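Local structure of hydrolase (Thermococcus thioreducens, 6IAH) at residues K23-Y28 against E102-T107; S17-T22 against E46-G51. The protein is a magnesium-binding phosphatase of the haloacid dehalogenase superfamily with diverse substrates, possibly including phosphoglycolate. All coordinates share one frame; numbering follows the deposited sequence.

Interaction 1: K23-Y28 against E102-T107; sequences KLTAEY and ERVFNT
Val104 presses both of its methyl groups against Tyr28. Val104 CG2 lies 3.7 Å from Tyr28 CE1, and Val104 CG1 lies 3.9 Å from Tyr28 CD1. Both methyls lie on the same side of the ring plane, CG1 nearer its root and CG2 further out, and the approach is oblique. Tyr28 has CG anti to its backbone N (chi1 176°), which carries the ring across the gap to Val104. One turn earlier, Thr25 fills the closest point between the backbones, with its CA 5.4 Å from Phe105 CA. Thr25 CG2 meets Val104 CG1 at 4.0 Å. Thr25 OG1 turns to the other neighbour and rests 3.3 Å from Phe105 CA and 3.6 Å from Phe105 CD2. This hydroxyl is buried but has a polar partner, since it hydrogen-bonds to Ala21 O one turn back in its own helix. The contact belongs to the helical cap that accompanies the Rossmann-like core of this HAD phosphatase. Here the short segments of helices 17-32 and 100-110 cross at 134°, with axes 9.0 Å apart. Around this shell, Phe108 touches both Thr25 and Tyr28, Phe29 backs Val104, and Phe105 meets Phe57 of helix 56-68 edge-to-face. Thr107 OG1 bonds to Arg103 O at 2.7 Å and to Leu118 N, tying helix 100-110 to the loop that follows it.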
loop_
_atom_site.group_PDB
_atom_site.type_symbol
_atom_site.label_atom_id
_atom_site.label_comp_id
_atom_site.label_asym_id
_atom_site.label_seq_id
_atom_site.Cartn_x
_atom_site.Cartn_y
_atom_site.Cartn_z
ATOM N N LYS A 23 -7.852 8.957 8.016
ATOM C CA LYS A 23 -8.420 9.645 9.171
ATOM C C LYS A 23 -8.657 11.138 8.929
ATOM O O LYS A 23 -9.756 11.601 9.079
ATOM C CB LYS A 23 -7.488 9.456 10.351
ATOM C CG LYS A 23 -7.908 10.199 11.612
ATOM C CD LYS A 23 -6.691 10.368 12.526
ATOM C CE LYS A 23 -7.093 10.460 13.971
ATOM N NZ LYS A 23 -7.644 11.744 14.380
ATOM N N LEU A 24 -7.660 11.872 8.494
ATOM C CA LEU A 24 -7.831 13.277 8.241
ATOM C C LEU A 24 -8.842 13.605 7.138
ATOM O O LEU A 24 -9.602 14.579 7.220
ATOM C CB LEU A 24 -6.486 13.949 7.917
ATOM C CG LEU A 24 -5.420 13.877 9.000
ATOM C CD1 LEU A 24 -4.192 14.589 8.454
ATOM C CD2 LEU A 24 -5.913 14.503 10.319
ATOM N N THR A 25 -8.836 12.829 6.076
ATOM C CA THR A 25 -9.861 13.022 5.040
ATOM C C THR A 25 -11.298 12.836 5.565
ATOM O O THR A 25 -12.157 13.654 5.299
ATOM C CB THR A 25 -9.631 12.004 3.921
ATOM O OG1 THR A 25 -8.322 12.241 3.428
ATOM C CG2 THR A 25 -10.691 12.087 2.899
ATOM N N ALA A 26 -11.539 11.776 6.310
ATOM C CA ALA A 26 -12.847 11.515 6.847
ATOM C C ALA A 26 -13.185 12.651 7.790
ATOM O O ALA A 26 -14.311 13.155 7.756
ATOM C CB ALA A 26 -12.926 10.182 7.555
ATOM N N GLU A 27 -12.211 13.059 8.591
ATOM C CA GLU A 27 -12.489 14.093 9.638
ATOM C C GLU A 27 -12.709 15.445 9.016
ATOM O O GLU A 27 -13.520 16.195 9.523
ATOM C CB GLU A 27 -11.412 14.116 10.675
ATOM C CG GLU A 27 -11.455 12.955 11.619
ATOM C CD GLU A 27 -10.274 12.939 12.612
ATOM O OE1 GLU A 27 -9.352 13.770 12.500
ATOM O OE2 GLU A 27 -10.284 12.039 13.478
ATOM N N TYR A 28 -12.116 15.703 7.832
ATOM C CA TYR A 28 -12.389 16.908 7.053
ATOM C C TYR A 28 -13.889 16.944 6.663
ATOM O O TYR A 28 -14.538 17.976 6.846
ATOM C CB TYR A 28 -11.518 16.934 5.788
ATOM C CG TYR A 28 -11.779 18.080 4.845
ATOM C CD1 TYR A 28 -12.739 17.967 3.847
ATOM C CD2 TYR A 28 -11.088 19.298 4.973
ATOM C CE1 TYR A 28 -13.024 19.019 2.964
ATOM C CE2 TYR A 28 -11.363 20.363 4.090
ATOM C CZ TYR A 28 -12.324 20.188 3.068
ATOM O OH TYR A 28 -12.654 21.183 2.184
ATOM N N GLU A 102 -11.409 12.211 -3.147
ATOM C CA GLU A 102 -10.130 11.979 -3.730
ATOM C C GLU A 102 -9.255 13.211 -3.733
ATOM O O GLU A 102 -8.064 13.105 -3.450
ATOM C CB GLU A 102 -10.340 11.475 -5.152
ATOM C CG GLU A 102 -9.098 11.395 -5.982
ATOM C CD GLU A 102 -9.397 10.652 -7.260
ATOM O OE1 GLU A 102 -9.996 9.586 -7.156
ATOM O OE2 GLU A 102 -9.076 11.170 -8.331
ATOM N N ARG A 103 -9.831 14.366 -4.016
ATOM C CA ARG A 103 -9.115 15.594 -4.026
ATOM C C ARG A 103 -8.610 15.900 -2.614
ATOM O O ARG A 103 -7.437 16.306 -2.433
ATOM C CB ARG A 103 -9.987 16.742 -4.569
ATOM C CG ARG A 103 -9.158 17.919 -4.958
ATOM C CD ARG A 103 -9.915 19.210 -5.147
ATOM N NE ARG A 103 -8.977 20.270 -5.537
ATOM C CZ ARG A 103 -9.307 21.420 -6.118
ATOM N NH1 ARG A 103 -10.581 21.717 -6.362
ATOM N NH2 ARG A 103 -8.351 22.289 -6.470
ATOM N N VAL A 104 -9.460 15.683 -1.627
ATOM C CA VAL A 104 -9.053 15.974 -0.219
ATOM C C VAL A 104 -7.990 14.933 0.254
ATOM O O VAL A 104 -6.965 15.297 0.824
ATOM C CB VAL A 104 -10.254 15.951 0.712
ATOM C CG1 VAL A 104 -9.811 15.918 2.188
ATOM C CG2 VAL A 104 -11.182 17.132 0.437
ATOM N N PHE A 105 -8.204 13.656 -0.052
ATOM C CA PHE A 105 -7.239 12.635 0.340
ATOM C C PHE A 105 -5.854 12.962 -0.240
ATOM O O PHE A 105 -4.830 12.893 0.449
ATOM C CB PHE A 105 -7.715 11.242 -0.084
ATOM C CG PHE A 105 -6.911 10.105 0.494
ATOM C CD1 PHE A 105 -5.623 9.838 0.041
ATOM C CD2 PHE A 105 -7.425 9.311 1.498
ATOM C CE1 PHE A 105 -4.890 8.791 0.583
ATOM C CE2 PHE A 105 -6.715 8.248 2.009
ATOM C CZ PHE A 105 -5.444 7.986 1.553
ATOM N N ASN A 106 -5.803 13.237 -1.544
ATOM C CA ASN A 106 -4.552 13.480 -2.176
ATOM C C ASN A 106 -3.858 14.769 -1.640
ATOM O O ASN A 106 -2.616 14.828 -1.536
ATOM C CB ASN A 106 -4.707 13.548 -3.712
ATOM C CG ASN A 106 -4.844 12.180 -4.366
ATOM O OD1 ASN A 106 -4.467 11.156 -3.824
ATOM N ND2 ASN A 106 -5.385 12.173 -5.566
ATOM N N THR A 107 -4.628 15.791 -1.331
ATOM C CA THR A 107 -4.116 16.980 -0.664
ATOM C C THR A 107 -3.369 16.597 0.647
ATOM O O THR A 107 -2.247 17.051 0.860
ATOM C CB THR A 107 -5.261 17.995 -0.418
ATOM O OG1 THR A 107 -5.820 18.378 -1.695
ATOM C CG2 THR A 107 -4.754 19.239 0.304
#

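Interaction 2: S17-T22 against E46-G51; sequences SYDEAT and ELRRKG
A salt bridge between two helices of the cap region, near the mouth of the HAD active site, joins Asp19 to Arg48. The arginine approaches end-on. Arg48 NH1 and NH2 both donate to a single oxygen, Asp19 OD1, at 2.8 Å and 2.9 Å. The N-H...O angles, 144° and 137°, are bent because one acceptor is shared by two donors. The carboxylate and guanidinium planes are nearly coplanar. NH1 comes to the syn side of OD1, whereas NH2 meets the oxygen nearly along its C-O axis. The arginine chain runs out extended from its helix, then bends at chi3 to bring its end to Asp19. This long side chain spans helix axes 12.6 Å apart. Thr22 OG1 lies 3.8 Å from Arg48 NH2 but hydrogen-bonds to Tyr18 O within its own helix. On the arginine's other flank, NE forms a salt bridge with Asp56, so two acids fix the guanidinium. With an alanine here instead of Arg48, Asp19 and Asp56 would probably be left without the positive group they share. Tyr18, on the same turn as Asp19, sends its OH to Asp8, a magnesium ligand. Helix 17-32 thus starts beside the metal site, with helix 41-50 crossing it at 113° between the short segments, helix 56-68 touching Tyr18 and Thr22, and Tyr109 of helix 100-110 meeting the Tyr18 ring.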
loop_
_atom_site.group_PDB
_atom_site.type_symbol
_atom_site.label_atom_id
_atom_site.label_comp_id
_atom_site.label_asym_id
_atom_site.label_seq_id
_atom_site.Cartn_x
_atom_site.Cartn_y
_atom_site.Cartn_z
ATOM N N SER A 17 1.086 6.292 7.314
ATOM C CA SER A 17 0.925 7.548 6.540
ATOM C C SER A 17 -0.462 7.461 5.879
ATOM O O SER A 17 -1.221 8.393 5.937
ATOM C CB SER A 17 1.941 7.716 5.416
ATOM O OG SER A 17 1.896 6.568 4.531
ATOM N N TYR A 18 -0.762 6.318 5.241
ATOM C CA TYR A 18 -2.069 6.121 4.616
ATOM C C TYR A 18 -3.198 6.114 5.631
ATOM O O TYR A 18 -4.284 6.621 5.350
ATOM C CB TYR A 18 -2.124 4.810 3.873
ATOM C CG TYR A 18 -1.021 4.564 2.833
ATOM C CD1 TYR A 18 -0.937 5.287 1.667
ATOM C CD2 TYR A 18 -0.190 3.460 2.980
ATOM C CE1 TYR A 18 0.033 4.980 0.696
ATOM C CE2 TYR A 18 0.768 3.149 2.037
ATOM C CZ TYR A 18 0.878 3.878 0.898
ATOM O OH TYR A 18 1.833 3.436 -0.022
ATOM N N ASP A 19 -2.969 5.483 6.772
ATOM C CA ASP A 19 -3.979 5.459 7.807
ATOM C C ASP A 19 -4.323 6.857 8.301
ATOM O O ASP A 19 -5.477 7.143 8.503
ATOM C CB ASP A 19 -3.524 4.616 8.996
ATOM C CG ASP A 19 -3.514 3.108 8.720
ATOM O OD1 ASP A 19 -3.885 2.647 7.622
ATOM O OD2 ASP A 19 -3.168 2.382 9.659
ATOM N N GLU A 20 -3.332 7.718 8.513
ATOM C CA GLU A 20 -3.595 9.089 8.957
ATOM C C GLU A 20 -4.208 9.922 7.817
ATOM O O GLU A 20 -5.011 10.793 8.068
ATOM C CB GLU A 20 -2.325 9.746 9.509
ATOM C CG GLU A 20 -2.492 11.156 10.079
ATOM C CD GLU A 20 -3.054 11.191 11.491
ATOM O OE1 GLU A 20 -3.265 10.119 12.093
ATOM O OE2 GLU A 20 -3.302 12.301 11.989
ATOM N N ALA A 21 -3.866 9.647 6.561
ATOM C CA ALA A 21 -4.534 10.336 5.487
ATOM C C ALA A 21 -6.029 9.984 5.401
ATOM O O ALA A 21 -6.863 10.869 5.130
ATOM C CB ALA A 21 -3.813 10.026 4.158
ATOM N N THR A 22 -6.365 8.718 5.677
ATOM C CA THR A 22 -7.730 8.257 5.701
ATOM C C THR A 22 -8.478 8.968 6.852
ATOM O O THR A 22 -9.557 9.557 6.682
ATOM C CB THR A 22 -7.771 6.730 5.799
ATOM O OG1 THR A 22 -7.107 6.150 4.629
ATOM C CG2 THR A 22 -9.205 6.191 5.891
ATOM N N GLU A 46 -9.337 -2.014 10.510
ATOM C CA GLU A 46 -10.259 -3.140 10.441
ATOM C C GLU A 46 -11.129 -3.118 9.200
ATOM O O GLU A 46 -11.389 -4.150 8.624
ATOM C CB GLU A 46 -11.137 -3.143 11.691
ATOM C CG GLU A 46 -12.160 -4.252 11.814
ATOM C CD GLU A 46 -11.559 -5.651 11.749
ATOM O OE1 GLU A 46 -10.333 -5.849 11.941
ATOM O OE2 GLU A 46 -12.347 -6.554 11.458
ATOM N N LEU A 47 -11.566 -1.930 8.797
ATOM C CA LEU A 47 -12.465 -1.794 7.672
ATOM C C LEU A 47 -11.709 -2.132 6.395
ATOM O O LEU A 47 -12.227 -2.841 5.541
ATOM C CB LEU A 47 -13.062 -0.378 7.657
ATOM C CG LEU A 47 -14.098 -0.078 6.576
ATOM C CD1 LEU A 47 -15.223 -1.083 6.687
ATOM C CD2 LEU A 47 -14.667 1.334 6.677
ATOM N N ARG A 48 -10.463 -1.676 6.287
ATOM C CA ARG A 48 -9.632 -1.990 5.146
ATOM C C ARG A 48 -9.289 -3.490 5.114
ATOM O O ARG A 48 -9.346 -4.108 4.067
ATOM C CB ARG A 48 -8.341 -1.151 5.148
ATOM C CG ARG A 48 -7.648 -1.158 3.806
ATOM C CD ARG A 48 -6.203 -0.681 3.875
ATOM N NE ARG A 48 -6.095 0.752 4.046
ATOM C CZ ARG A 48 -5.645 1.374 5.150
ATOM N NH1 ARG A 48 -5.311 0.700 6.199
ATOM N NH2 ARG A 48 -5.518 2.702 5.195
ATOM N N ARG A 49 -8.986 -4.054 6.269
ATOM C CA ARG A 49 -8.615 -5.457 6.370
ATOM C C ARG A 49 -9.745 -6.389 5.960
ATOM O O ARG A 49 -9.555 -7.252 5.117
ATOM C CB ARG A 49 -8.195 -5.794 7.812
ATOM C CG ARG A 49 -7.670 -7.230 8.025
ATOM C CD ARG A 49 -7.764 -7.648 9.488
ATOM N NE ARG A 49 -9.145 -7.764 9.992
ATOM C CZ ARG A 49 -10.018 -8.715 9.659
ATOM N NH1 ARG A 49 -9.683 -9.677 8.810
ATOM N NH2 ARG A 49 -11.256 -8.712 10.164
ATOM N N LYS A 50 -10.907 -6.230 6.553
ATOM C CA LYS A 50 -12.018 -7.123 6.262
ATOM C C LYS A 50 -12.663 -6.825 4.909
ATOM O O LYS A 50 -13.193 -7.746 4.306
ATOM C CB LYS A 50 -13.078 -7.097 7.368
ATOM C CG LYS A 50 -14.028 -5.891 7.298
ATOM C CD LYS A 50 -14.895 -5.663 8.545
ATOM C CE LYS A 50 -15.657 -6.881 8.955
ATOM N NZ LYS A 50 -16.729 -6.590 9.940
ATOM N N GLY A 51 -12.637 -5.558 4.458
ATOM C CA GLY A 51 -13.271 -5.134 3.206
ATOM C C GLY A 51 -12.456 -5.534 1.988
ATOM O O GLY A 51 -11.369 -6.102 2.111
#

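How the interactions relate
Interactions 1 and 2 use successive turns of helix 17-32, and their centres lie 13 Å apart. Phe105 joins them: its CE2 is 3.4 Å from Thr22 OG1, and its CZ is 3.7 Å from Ala21 CB. Helix 17-32 packs on helix 100-110 through one part of its surface and reaches helix 41-50 through another. Asp56 of helix 56-68, the second acid of interaction 2, also touches Phe105. Interaction 2 lies nearer the metal site: the side chain of Tyr18 is about 3 Å from that of the magnesium ligand Asp8, and that of Phe105 about 11 Å. The Tyr18 side chain is also about 8 Å from a bound magnesium ion.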